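Local coordinates for bacterial bifunctional deaminase-reductase C-terminal domain-containing protein (Corynebacterium diphtheriae, PDB 2P4G) that probably works as an NADP-dependent reductase of a pyrimidine intermediate in riboflavin biosynthesis, at residues Ala40-Asn45 against Leu212-Ala217; Asn45-Leu50 against Cys222-Pro227; Asp59-Asp64 against Leu253-Tyr258. One frame throughout, in Å; residues are numbered along the deposited sequence.

Interaction 1: residues Ala40-Asn45 against Leu212-Ala217; sequences AITSIN and LHLTIA. With EDO (1,2-ethanediol), chain L.
Thr42 and Leu214 meet where two parallel strands lie side by side in the central mixed sheet of this dihydrofolate reductase-like domain, strand 35-43 running beside strand 211-217. The bump here is the Thr42 methyl: CG2 fits between the side chains of Leu214 and Ile216, 3.6 Å from Leu214 CD1 and 4.0 Å from Ile216 CG1. It can do so because chi1 (-177°) sends the hydroxyl anti to the backbone N and turns the methyl across the strand pair. Ile44, just past the strand, carries the ridge further, its CG2 lying 3.5 Å from Ile216 CG2 as the two side chains cross at about a right angle. Ile44 of the second subunit packs on Leu214, so the face with Leu214 and Ile216 faces the dimer partner.

On the opposite face, Ile41 sets CG1 beside Thr215, 4.1 Å from its CB, and also touches the methyl of Ala217 at the longer distance of 4.5 Å from CG1 to CB. The Thr215 hydroxyl turns elsewhere, to Asp62 of helix 60-72. Between the two faces the backbones are joined by a parallel ladder: Ala40 N to His213 O, Thr215 N to Ala40 O, Thr42 N to Thr215 O and Ala217 N to Thr42 O, the last spanning 2.8 Å. On the other edge of strand 35-43, Ile41 N gives its hydrogen to O1 of a 1,2-ethanediol that is also held by Tyr200. Where the ladder ends, Thr42 OG1 donates to Ser43 O at 2.8 Å, in the carbonyl plane and on a lone pair.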
ATOM      1  N   ALA A  40       1.678 -11.615  -2.977  1.00 72.17           N
ATOM      2  CA  ALA A  40       1.406 -10.988  -1.687  1.00 71.88           C
ATOM      3  C   ALA A  40       0.058 -10.261  -1.698  1.00 72.43           C
ATOM      4  O   ALA A  40      -0.494  -9.971  -2.764  1.00 72.25           O
ATOM      5  CB  ALA A  40       2.586 -10.054  -1.272  1.00 68.19           C
ATOM      6  N   ILE A  41      -0.487 -10.066  -0.500  1.00 72.08           N
ATOM      7  CA  ILE A  41      -1.705  -9.300  -0.278  1.00 72.35           C
ATOM      8  C   ILE A  41      -1.417  -8.185   0.731  1.00 73.62           C
ATOM      9  O   ILE A  41      -0.641  -8.353   1.663  1.00 74.42           O
ATOM     10  CB  ILE A  41      -2.893 -10.239   0.186  1.00 73.57           C
ATOM     11  CG1 ILE A  41      -4.225  -9.474   0.209  1.00 71.48           C
ATOM     12  CG2 ILE A  41      -2.602 -10.873   1.511  1.00 68.81           C
ATOM     13  CD1 ILE A  41      -5.443 -10.391   0.245  1.00 71.43           C
ATOM     14  N   THR A  42      -2.046  -7.034   0.544  1.00 75.33           N
ATOM     15  CA  THR A  42      -1.817  -5.890   1.414  1.00 73.91           C
ATOM     16  C   THR A  42      -3.094  -5.068   1.533  1.00 73.26           C
ATOM     17  O   THR A  42      -3.908  -5.041   0.609  1.00 73.14           O
ATOM     18  CB  THR A  42      -0.672  -4.984   0.840  1.00 75.06           C
ATOM     19  OG1 THR A  42      -0.416  -3.900   1.738  1.00 73.44           O
ATOM     20  CG2 THR A  42      -1.021  -4.435  -0.568  1.00 69.98           C
ATOM     21  N   SER A  43      -3.274  -4.421   2.681  1.00 70.99           N
ATOM     22  CA  SER A  43      -4.218  -3.322   2.790  1.00 67.57           C
ATOM     23  C   SER A  43      -3.723  -2.193   1.896  1.00 69.21           C
ATOM     24  O   SER A  43      -2.567  -2.202   1.437  1.00 71.36           O
ATOM     25  CB  SER A  43      -4.331  -2.884   4.241  1.00 66.23           C
ATOM     26  OG  SER A  43      -3.168  -2.232   4.694  1.00 65.50           O
ATOM     27  N   ILE A  44      -4.583  -1.220   1.620  1.00 69.01           N
ATOM     28  CA  ILE A  44      -4.180  -0.098   0.781  1.00 68.57           C
ATOM     29  C   ILE A  44      -3.042   0.737   1.401  1.00 68.78           C
ATOM     30  O   ILE A  44      -2.269   1.400   0.692  1.00 71.51           O
ATOM     31  CB  ILE A  44      -5.361   0.822   0.396  1.00 68.27           C
ATOM     32  CG1 ILE A  44      -5.970   1.514   1.624  1.00 71.28           C
ATOM     33  CG2 ILE A  44      -6.399   0.026  -0.419  1.00 67.30           C
ATOM     34  CD1 ILE A  44      -6.482   2.925   1.361  1.00 62.29           C
ATOM     35  N   ASN A  45      -2.934   0.681   2.721  1.00 66.84           N
ATOM     36  CA  ASN A  45      -1.875   1.361   3.424  1.00 65.76           C
ATOM     37  C   ASN A  45      -0.700   0.455   3.846  1.00 64.71           C
ATOM     38  O   ASN A  45       0.077   0.820   4.705  1.00 64.51           O
ATOM     39  CB  ASN A  45      -2.471   2.171   4.593  1.00 63.57           C
ATOM     40  CG  ASN A  45      -3.007   1.305   5.701  1.00 67.38           C
ATOM     41  OD1 ASN A  45      -3.682   0.286   5.476  1.00 61.28           O
ATOM     42  ND2 ASN A  45      -2.681   1.692   6.917  1.00 64.52           N
ATOM     43  N   LEU A 212       6.248  -9.557  -9.287  1.00 73.16           N
ATOM     44  CA  LEU A 212       5.438  -9.498  -8.094  1.00 74.49           C
ATOM     45  C   LEU A 212       3.972  -9.550  -8.493  1.00 73.91           C
ATOM     46  O   LEU A 212       3.550  -8.790  -9.353  1.00 72.23           O
ATOM     47  CB  LEU A 212       5.736  -8.185  -7.363  1.00 73.72           C
ATOM     48  CG  LEU A 212       4.940  -7.806  -6.123  1.00 76.51           C
ATOM     49  CD1 LEU A 212       5.065  -8.861  -5.042  1.00 72.75           C
ATOM     50  CD2 LEU A 212       5.439  -6.452  -5.670  1.00 70.04           C
ATOM     51  N   HIS A 213       3.231 -10.475  -7.884  1.00 74.29           N
ATOM     52  CA  HIS A 213       1.793 -10.445  -7.885  1.00 74.00           C
ATOM     53  C   HIS A 213       1.345  -9.823  -6.573  1.00 74.80           C
ATOM     54  O   HIS A 213       1.593 -10.381  -5.521  1.00 74.37           O
ATOM     55  CB  HIS A 213       1.240 -11.848  -7.992  1.00 73.36           C
ATOM     56  CG  HIS A 213       1.502 -12.471  -9.309  1.00 65.98           C
ATOM     57  ND1 HIS A 213       0.604 -12.413 -10.351  1.00 66.42           N
ATOM     58  CD2 HIS A 213       2.587 -13.128  -9.776  1.00 71.44           C
ATOM     59  CE1 HIS A 213       1.124 -13.018 -11.403  1.00 70.71           C
ATOM     60  NE2 HIS A 213       2.322 -13.471 -11.074  1.00 62.92           N
ATOM     61  N   LEU A 214       0.699  -8.664  -6.646  1.00 74.80           N
ATOM     62  CA  LEU A 214       0.250  -7.961  -5.444  1.00 72.30           C
ATOM     63  C   LEU A 214      -1.241  -7.733  -5.563  1.00 73.51           C
ATOM     64  O   LEU A 214      -1.729  -7.209  -6.580  1.00 70.92           O
ATOM     65  CB  LEU A 214       0.984  -6.634  -5.274  1.00 73.44           C
ATOM     66  CG  LEU A 214       0.595  -5.774  -4.055  1.00 77.76           C
ATOM     67  CD1 LEU A 214       1.111  -6.387  -2.776  1.00 68.47           C
ATOM     68  CD2 LEU A 214       1.117  -4.347  -4.230  1.00 69.94           C
ATOM     69  N   THR A 215      -1.954  -8.193  -4.540  1.00 73.07           N
ATOM     70  CA  THR A 215      -3.366  -7.946  -4.373  1.00 73.17           C
ATOM     71  C   THR A 215      -3.518  -6.837  -3.344  1.00 73.93           C
ATOM     72  O   THR A 215      -2.949  -6.924  -2.263  1.00 73.08           O
ATOM     73  CB  THR A 215      -4.079  -9.196  -3.836  1.00 74.64           C
ATOM     74  OG1 THR A 215      -3.833 -10.282  -4.734  1.00 70.84           O
ATOM     75  CG2 THR A 215      -5.609  -8.950  -3.655  1.00 71.13           C
ATOM     76  N   ILE A 216      -4.291  -5.808  -3.688  1.00 75.31           N
ATOM     77  CA  ILE A 216      -4.557  -4.683  -2.789  1.00 73.87           C
ATOM     78  C   ILE A 216      -6.010  -4.750  -2.371  1.00 74.06           C
ATOM     79  O   ILE A 216      -6.930  -4.614  -3.199  1.00 73.92           O
ATOM     80  CB  ILE A 216      -4.270  -3.348  -3.445  1.00 74.20           C
ATOM     81  CG1 ILE A 216      -2.828  -3.349  -3.977  1.00 73.26           C
ATOM     82  CG2 ILE A 216      -4.517  -2.209  -2.432  1.00 64.48           C
ATOM     83  CD1 ILE A 216      -2.605  -2.489  -5.157  1.00 79.94           C
ATOM     84  N   ALA A 217      -6.189  -4.981  -1.075  1.00 72.66           N
ATOM     85  CA  ALA A 217      -7.469  -5.305  -0.499  1.00 70.99           C
ATOM     86  C   ALA A 217      -8.138  -4.013  -0.097  1.00 70.66           C
ATOM     87  O   ALA A 217      -7.476  -3.068   0.351  1.00 67.82           O
ATOM     88  CB  ALA A 217      -7.295  -6.225   0.707  1.00 71.70           C
TER
HETATM   89  C1  EDO L 280       0.948 -11.085   2.518  1.00 82.21           C
HETATM   90  O1  EDO L 280       0.853 -11.846   1.301  1.00 78.12           O
HETATM   91  C2  EDO L 280       1.501 -11.976   3.631  1.00 79.84           C
HETATM   92  O2  EDO L 280       2.907 -12.162   3.442  1.00 70.17           O

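Interaction 2: residues Asn45-Leu50 against Cys222-Pro227; sequences NGSATL and CPVESP
The carboxylate of Glu225, in the irregular loop after strand 219-222, is met from above its plane by Thr49 of the loop after strand 35-43, whose hydroxyl donates from OG1 to OE1 over 2.7 Å and stands 36° out of that plane. OE2 lies alongside the backbone of Leu50. Three hydrogen bonds hold the carboxylate: Thr49 and the backbone N-H of Gly52 at OE1, that of Ser51 at OE2. The amide of Asn45, at the other end, sets ND2 3.7 Å from Val224 CG2 and near Cys222 SG while bonding to Ile221 O.

The two loops share a single beta bridge, between Ser47 and Pro227, beside the dimer interface where Cys222 pairs with a strand of the second subunit. Val224 packs its two methyls on the 45-50 loop: CG2 rests 3.4 Å from Asn45 O, and CG1 lies over the Ser47 backbone. Ser47 OG, anti to its own N (chi1 -177°), reaches a knot of backbone groups. It donates to Thr49 O in the carbonyl plane and weakly accepts from Glu225 N and Ser226 N. A backbone bond also joins the loops, nearly straight, from Ala48 N to Ser226 O at 2.8 Å.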
ATOM      1  N   ASN A  45      -2.934   0.681   2.721  1.00 66.84           N
ATOM      2  CA  ASN A  45      -1.875   1.361   3.424  1.00 65.76           C
ATOM      3  C   ASN A  45      -0.700   0.455   3.846  1.00 64.71           C
ATOM      4  O   ASN A  45       0.077   0.820   4.705  1.00 64.51           O
ATOM      5  CB  ASN A  45      -2.471   2.171   4.593  1.00 63.57           C
ATOM      6  CG  ASN A  45      -3.007   1.305   5.701  1.00 67.38           C
ATOM      7  OD1 ASN A  45      -3.682   0.286   5.476  1.00 61.28           O
ATOM      8  ND2 ASN A  45      -2.681   1.692   6.917  1.00 64.52           N
ATOM      9  N   GLY A  46      -0.567  -0.718   3.236  1.00 68.10           N
ATOM     10  CA  GLY A  46       0.656  -1.503   3.367  1.00 68.93           C
ATOM     11  C   GLY A  46       0.797  -2.482   4.509  1.00 70.21           C
ATOM     12  O   GLY A  46       1.918  -2.899   4.823  1.00 70.34           O
ATOM     13  N   SER A  47      -0.316  -2.868   5.132  1.00 71.63           N
ATOM     14  CA  SER A  47      -0.301  -3.972   6.091  1.00 72.19           C
ATOM     15  C   SER A  47      -0.569  -5.303   5.381  1.00 72.73           C
ATOM     16  O   SER A  47      -1.523  -5.403   4.630  1.00 75.71           O
ATOM     17  CB  SER A  47      -1.312  -3.756   7.197  1.00 72.68           C
ATOM     18  OG  SER A  47      -1.213  -4.815   8.136  1.00 75.97           O
ATOM     19  N   ALA A  48       0.292  -6.303   5.606  1.00 71.08           N
ATOM     20  CA  ALA A  48       0.110  -7.649   5.057  1.00 71.53           C
ATOM     21  C   ALA A  48      -0.941  -8.459   5.835  1.00 73.49           C
ATOM     22  O   ALA A  48      -1.417  -9.501   5.349  1.00 76.22           O
ATOM     23  CB  ALA A  48       1.463  -8.423   5.048  1.00 69.84           C
ATOM     24  N   THR A  49      -1.258  -8.020   7.058  1.00 74.35           N
ATOM     25  CA  THR A  49      -2.159  -8.763   7.921  1.00 73.21           C
ATOM     26  C   THR A  49      -3.265  -7.886   8.449  1.00 73.55           C
ATOM     27  O   THR A  49      -3.108  -6.682   8.593  1.00 73.94           O
ATOM     28  CB  THR A  49      -1.432  -9.417   9.150  1.00 74.92           C
ATOM     29  OG1 THR A  49      -0.854  -8.404   9.981  1.00 73.23           O
ATOM     30  CG2 THR A  49      -0.367 -10.445   8.718  1.00 67.46           C
ATOM     31  N   LEU A  50      -4.386  -8.539   8.726  1.00 75.47           N
ATOM     32  CA  LEU A  50      -5.503  -7.980   9.456  1.00 76.86           C
ATOM     33  C   LEU A  50      -5.784  -8.994  10.558  1.00 76.94           C
ATOM     34  O   LEU A  50      -5.931 -10.181  10.290  1.00 77.59           O
ATOM     35  CB  LEU A  50      -6.701  -7.826   8.521  1.00 77.05           C
ATOM     36  CG  LEU A  50      -8.041  -7.347   9.063  1.00 81.40           C
ATOM     37  CD1 LEU A  50      -7.854  -6.029   9.765  1.00 88.15           C
ATOM     38  CD2 LEU A  50      -9.058  -7.232   7.904  1.00 78.56           C
ATOM     39  N   CYS A 222      -4.793   0.725  10.534  1.00 72.27           N
ATOM     40  CA  CYS A 222      -3.927   1.607  11.325  1.00 72.28           C
ATOM     41  C   CYS A 222      -3.945   1.186  12.779  1.00 74.59           C
ATOM     42  O   CYS A 222      -5.014   1.095  13.376  1.00 76.61           O
ATOM     43  CB  CYS A 222      -4.414   3.031  11.280  1.00 71.11           C
ATOM     44  SG  CYS A 222      -4.390   3.668   9.671  1.00 69.78           S
ATOM     45  N   PRO A 223      -2.764   0.965  13.374  1.00 75.13           N
ATOM     46  CA  PRO A 223      -1.462   1.067  12.748  1.00 73.12           C
ATOM     47  C   PRO A 223      -1.261  -0.075  11.812  1.00 70.75           C
ATOM     48  O   PRO A 223      -1.957  -1.071  11.901  1.00 70.00           O
ATOM     49  CB  PRO A 223      -0.496   0.961  13.939  1.00 73.27           C
ATOM     50  CG  PRO A 223      -1.313   1.230  15.131  1.00 77.07           C
ATOM     51  CD  PRO A 223      -2.635   0.643  14.800  1.00 76.54           C
ATOM     52  N   VAL A 224      -0.310   0.061  10.909  1.00 71.88           N
ATOM     53  CA  VAL A 224       0.057  -1.050  10.060  1.00 71.84           C
ATOM     54  C   VAL A 224       0.505  -2.194  10.985  1.00 75.64           C
ATOM     55  O   VAL A 224       1.466  -2.057  11.736  1.00 77.93           O
ATOM     56  CB  VAL A 224       1.152  -0.644   9.050  1.00 69.77           C
ATOM     57  CG1 VAL A 224       1.793  -1.836   8.469  1.00 68.42           C
ATOM     58  CG2 VAL A 224       0.568   0.212   7.963  1.00 67.87           C
ATOM     59  N   GLU A 225      -0.235  -3.296  10.974  1.00 76.74           N
ATOM     60  CA  GLU A 225       0.115  -4.422  11.816  1.00 79.33           C
ATOM     61  C   GLU A 225       1.443  -5.012  11.382  1.00 78.72           C
ATOM     62  O   GLU A 225       2.321  -5.284  12.177  1.00 78.95           O
ATOM     63  CB  GLU A 225      -0.905  -5.540  11.680  1.00 80.99           C
ATOM     64  CG  GLU A 225      -2.232  -5.286  12.269  1.00 88.98           C
ATOM     65  CD  GLU A 225      -3.152  -6.469  12.082  1.00 95.12           C
ATOM     66  OE1 GLU A 225      -2.629  -7.597  11.823  1.00 78.26           O
ATOM     67  OE2 GLU A 225      -4.392  -6.239  12.186  1.00 96.56           O
ATOM     68  N   SER A 226       1.543  -5.262  10.096  1.00 78.30           N
ATOM     69  CA  SER A 226       2.678  -5.925   9.575  1.00 78.95           C
ATOM     70  C   SER A 226       3.095  -5.300   8.238  1.00 76.45           C
ATOM     71  O   SER A 226       2.555  -5.620   7.172  1.00 76.93           O
ATOM     72  CB  SER A 226       2.358  -7.406   9.457  1.00 78.23           C
ATOM     73  OG  SER A 226       3.548  -8.105   9.172  1.00 96.12           O
ATOM     74  N   PRO A 227       4.088  -4.412   8.293  1.00 74.20           N
ATOM     75  CA  PRO A 227       4.577  -3.813   7.064  1.00 73.02           C
ATOM     76  C   PRO A 227       4.795  -4.876   5.992  1.00 72.28           C
ATOM     77  O   PRO A 227       5.456  -5.887   6.241  1.00 74.73           O
ATOM     78  CB  PRO A 227       5.894  -3.176   7.488  1.00 73.69           C
ATOM     79  CG  PRO A 227       5.693  -2.853   8.902  1.00 72.25           C
ATOM     80  CD  PRO A 227       4.828  -3.936   9.472  1.00 72.49           C
TER

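Interaction 3: residues Asp59-Asp64 against Leu253-Tyr258. With EDO (1,2-ethanediol), chain J.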
ATOM      1  N   ASP A  59     -10.288 -12.702  -1.099  1.00 79.76           N
ATOM      2  CA  ASP A  59     -11.581 -13.251  -1.497  1.00 78.95           C
ATOM      3  C   ASP A  59     -11.295 -14.497  -2.334  1.00 79.11           C
ATOM      4  O   ASP A  59     -10.164 -14.989  -2.346  1.00 80.13           O
ATOM      5  CB  ASP A  59     -12.449 -12.211  -2.234  1.00 79.11           C
ATOM      6  CG  ASP A  59     -11.860 -11.770  -3.572  1.00 78.95           C
ATOM      7  OD1 ASP A  59     -10.758 -12.215  -3.940  1.00 84.71           O
ATOM      8  OD2 ASP A  59     -12.506 -10.955  -4.255  1.00 79.48           O
ATOM      9  N   GLN A  60     -12.310 -15.015  -3.016  1.00 79.84           N
ATOM     10  CA  GLN A  60     -12.158 -16.239  -3.777  1.00 80.41           C
ATOM     11  C   GLN A  60     -11.273 -16.042  -4.984  1.00 78.02           C
ATOM     12  O   GLN A  60     -10.503 -16.912  -5.318  1.00 81.82           O
ATOM     13  CB  GLN A  60     -13.519 -16.784  -4.233  1.00 81.36           C
ATOM     14  CG  GLN A  60     -13.424 -18.223  -4.750  1.00 89.44           C
ATOM     15  CD  GLN A  60     -12.719 -19.152  -3.764  1.00 94.11           C
ATOM     16  OE1 GLN A  60     -13.175 -19.321  -2.633  1.00 97.92           O
ATOM     17  NE2 GLN A  60     -11.594 -19.747  -4.185  1.00 91.72           N
ATOM     18  N   THR A  61     -11.392 -14.902  -5.644  1.00 77.34           N
ATOM     19  CA  THR A  61     -10.558 -14.613  -6.819  1.00 75.15           C
ATOM     20  C   THR A  61      -9.090 -14.704  -6.420  1.00 73.93           C
ATOM     21  O   THR A  61      -8.327 -15.442  -7.021  1.00 72.18           O
ATOM     22  CB  THR A  61     -10.919 -13.257  -7.436  1.00 73.22           C
ATOM     23  OG1 THR A  61     -12.317 -13.255  -7.798  1.00 72.43           O
ATOM     24  CG2 THR A  61     -10.088 -12.999  -8.658  1.00 74.62           C
ATOM     25  N   ASP A  62      -8.737 -14.005  -5.346  1.00 74.75           N
ATOM     26  CA  ASP A  62      -7.391 -14.017  -4.790  1.00 73.88           C
ATOM     27  C   ASP A  62      -6.904 -15.417  -4.411  1.00 73.20           C
ATOM     28  O   ASP A  62      -5.750 -15.756  -4.681  1.00 71.83           O
ATOM     29  CB  ASP A  62      -7.333 -13.106  -3.558  1.00 74.45           C
ATOM     30  CG  ASP A  62      -5.938 -12.932  -3.034  1.00 76.56           C
ATOM     31  OD1 ASP A  62      -5.101 -12.306  -3.716  1.00 92.47           O
ATOM     32  OD2 ASP A  62      -5.656 -13.446  -1.953  1.00 88.47           O
ATOM     33  N   ALA A  63      -7.765 -16.218  -3.774  1.00 72.90           N
ATOM     34  CA  ALA A  63      -7.398 -17.607  -3.410  1.00 74.17           C
ATOM     35  C   ALA A  63      -7.156 -18.442  -4.667  1.00 74.16           C
ATOM     36  O   ALA A  63      -6.217 -19.226  -4.734  1.00 77.20           O
ATOM     37  CB  ALA A  63      -8.500 -18.288  -2.511  1.00 70.54           C
ATOM     38  N   ASP A  64      -8.020 -18.271  -5.654  1.00 73.68           N
ATOM     39  CA  ASP A  64      -7.818 -18.862  -6.971  1.00 75.31           C
ATOM     40  C   ASP A  64      -6.503 -18.466  -7.627  1.00 74.59           C
ATOM     41  O   ASP A  64      -5.835 -19.277  -8.246  1.00 76.49           O
ATOM     42  CB  ASP A  64      -8.930 -18.425  -7.903  1.00 77.86           C
ATOM     43  CG  ASP A  64     -10.270 -18.977  -7.516  1.00 87.70           C
ATOM     44  OD1 ASP A  64     -10.340 -19.746  -6.518  1.00100.53           O
ATOM     45  OD2 ASP A  64     -11.255 -18.640  -8.220  1.00100.90           O
ATOM     46  N   LEU A 253     -11.102  -6.082  -4.726  1.00 70.05           N
ATOM     47  CA  LEU A 253      -9.686  -6.333  -4.554  1.00 69.68           C
ATOM     48  C   LEU A 253      -8.993  -6.042  -5.869  1.00 71.94           C
ATOM     49  O   LEU A 253      -9.522  -6.371  -6.931  1.00 73.18           O
ATOM     50  CB  LEU A 253      -9.410  -7.780  -4.134  1.00 72.65           C
ATOM     51  CG  LEU A 253      -9.629  -8.171  -2.651  1.00 66.71           C
ATOM     52  CD1 LEU A 253     -11.105  -8.171  -2.312  1.00 66.52           C
ATOM     53  CD2 LEU A 253      -8.973  -9.541  -2.361  1.00 66.20           C
ATOM     54  N   ILE A 254      -7.828  -5.400  -5.804  1.00 71.36           N
ATOM     55  CA  ILE A 254      -7.069  -5.056  -7.021  1.00 70.13           C
ATOM     56  C   ILE A 254      -6.007  -6.124  -7.133  1.00 71.30           C
ATOM     57  O   ILE A 254      -5.394  -6.515  -6.133  1.00 70.50           O
ATOM     58  CB  ILE A 254      -6.398  -3.664  -6.981  1.00 68.91           C
ATOM     59  CG1 ILE A 254      -7.421  -2.562  -6.722  1.00 68.57           C
ATOM     60  CG2 ILE A 254      -5.645  -3.353  -8.300  1.00 71.29           C
ATOM     61  CD1 ILE A 254      -6.748  -1.195  -6.424  1.00 65.97           C
ATOM     62  N   PHE A 255      -5.836  -6.625  -8.350  1.00 70.39           N
ATOM     63  CA  PHE A 255      -4.792  -7.559  -8.631  1.00 70.95           C
ATOM     64  C   PHE A 255      -3.871  -6.876  -9.608  1.00 69.85           C
ATOM     65  O   PHE A 255      -4.325  -6.338 -10.617  1.00 70.88           O
ATOM     66  CB  PHE A 255      -5.351  -8.841  -9.231  1.00 69.73           C
ATOM     67  CG  PHE A 255      -6.369  -9.499  -8.373  1.00 71.24           C
ATOM     68  CD1 PHE A 255      -5.984 -10.232  -7.261  1.00 73.25           C
ATOM     69  CD2 PHE A 255      -7.708  -9.376  -8.651  1.00 69.98           C
ATOM     70  CE1 PHE A 255      -6.906 -10.825  -6.471  1.00 67.95           C
ATOM     71  CE2 PHE A 255      -8.639  -9.987  -7.853  1.00 75.67           C
ATOM     72  CZ  PHE A 255      -8.243 -10.714  -6.762  1.00 71.15           C
ATOM     73  N   SER A 256      -2.577  -6.927  -9.302  1.00 68.83           N
ATOM     74  CA  SER A 256      -1.556  -6.239 -10.071  1.00 70.96           C
ATOM     75  C   SER A 256      -0.377  -7.187 -10.254  1.00 69.88           C
ATOM     76  O   SER A 256      -0.030  -7.920  -9.349  1.00 71.68           O
ATOM     77  CB  SER A 256      -1.096  -4.975  -9.339  1.00 72.13           C
ATOM     78  OG  SER A 256      -0.422  -5.313  -8.141  1.00 75.07           O
ATOM     79  N   ARG A 257       0.199  -7.185 -11.448  1.00 69.82           N
ATOM     80  CA  ARG A 257       1.415  -7.883 -11.720  1.00 68.20           C
ATOM     81  C   ARG A 257       2.424  -6.846 -12.164  1.00 69.87           C
ATOM     82  O   ARG A 257       2.166  -6.088 -13.135  1.00 70.33           O
ATOM     83  CB  ARG A 257       1.222  -8.887 -12.843  1.00 67.00           C
ATOM     84  CG  ARG A 257       2.403  -9.837 -12.970  1.00 73.23           C
ATOM     85  CD  ARG A 257       2.205 -10.831 -14.081  1.00 70.45           C
ATOM     86  NE  ARG A 257       2.374 -10.198 -15.365  1.00 67.71           N
ATOM     87  CZ  ARG A 257       2.098 -10.780 -16.527  1.00 69.89           C
ATOM     88  NH1 ARG A 257       1.629 -12.011 -16.569  1.00 73.64           N
ATOM     89  NH2 ARG A 257       2.309 -10.111 -17.648  1.00 71.47           N
ATOM     90  N   TYR A 258       3.562  -6.827 -11.466  1.00 70.84           N
ATOM     91  CA  TYR A 258       4.693  -5.952 -11.783  1.00 70.49           C
ATOM     92  C   TYR A 258       5.946  -6.734 -12.112  1.00 71.12           C
ATOM     93  O   TYR A 258       6.203  -7.791 -11.535  1.00 70.94           O
ATOM     94  CB  TYR A 258       5.068  -5.115 -10.576  1.00 69.36           C
ATOM     95  CG  TYR A 258       4.023  -4.152 -10.080  1.00 72.22           C
ATOM     96  CD1 TYR A 258       3.946  -2.845 -10.593  1.00 75.75           C
ATOM     97  CD2 TYR A 258       3.145  -4.518  -9.051  1.00 69.80           C
ATOM     98  CE1 TYR A 258       3.007  -1.925 -10.105  1.00 73.59           C
ATOM     99  CE2 TYR A 258       2.189  -3.607  -8.560  1.00 72.84           C
ATOM    100  CZ  TYR A 258       2.140  -2.315  -9.083  1.00 71.50           C
ATOM    101  OH  TYR A 258       1.213  -1.436  -8.600  1.00 73.16           O
TER
HETATM  102  C1  EDO J 278      -1.939 -13.907  -0.477  1.00 57.09           C
HETATM  103  O1  EDO J 278      -2.438 -13.499  -1.747  1.00 63.27           O
HETATM  104  C2  EDO J 278      -0.465 -14.237  -0.698  1.00 70.31           C
HETATM  105  O2  EDO J 278       0.326 -14.344   0.518  1.00 82.44           O
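Phe255 and Thr61 make the tight part of this contact, where the first turn of helix 60-72 sits over the start of strand 254-260, an antiparallel member of the central sheet. Thr61 CG2 comes within 3.4 Å of Phe255 CE2 and 3.5 Å of CZ, approaching the ring obliquely. Asp62 lies along the rim instead: its CB is in the ring plane at the edge, 3.7 Å from CE1, and its carboxylate is nearly coplanar with the ring, with planes 14° apart and OD1 3.6 Å from CE1. With chi1 at -173°, CG of Asp62 swings away from its own N and brings OD1 down to the sheet, to its partner Thr215. Asp59, at the N-cap, comes down over Leu253, its OD1 3.6 Å from Leu253 CD2, with Leu253 CD1 beneath the other oxygen.

Elsewhere the grip slackens. Asp59 OD1 approaches the ring edge only at the longer distance of 4.1 Å to Phe255 CZ. The Asp62 carboxylate also faces a 1,2-ethanediol, whose O1 donates to OD2 over a longish 3.2 Å.

No hydrogen bond spans the two segments, so their hold on each other is mainly van der Waals. The polar work is done within the helix and beyond it: Asp59 OD1 accepts the hydrogen of Asp62 N in an almost straight capping bond of 3.0 Å, and OD2 bonds to Ser249. A carboxylate at a helix start would probably be stabilised by the N-H groups of the first turn, and oxygens at the ring edge would meet its slightly positive hydrogens, consistent with two carboxylates lying at the edge of the ring rather than over its face.

How the interactions relate
From the N terminus, strand 35-43, the loop at 45-50 and the start of helix 60-72 pass in turn, and the chain meets them again, in the same order, at 212-217, 222-227 and 253-258. Each contact closes a loop of more than 160 residues, and because the order is kept all three cross and none nests. Interactions 1 and 2 share Asn45, leading from the sheet into the loops beside the dimer interface. Interactions 1 and 3 meet through adjacent strands 211-217 and 254-260, tying helix 60-72 to the sheet. Interactions 2 and 3 do not touch, their nearest atoms about 9 Å apart.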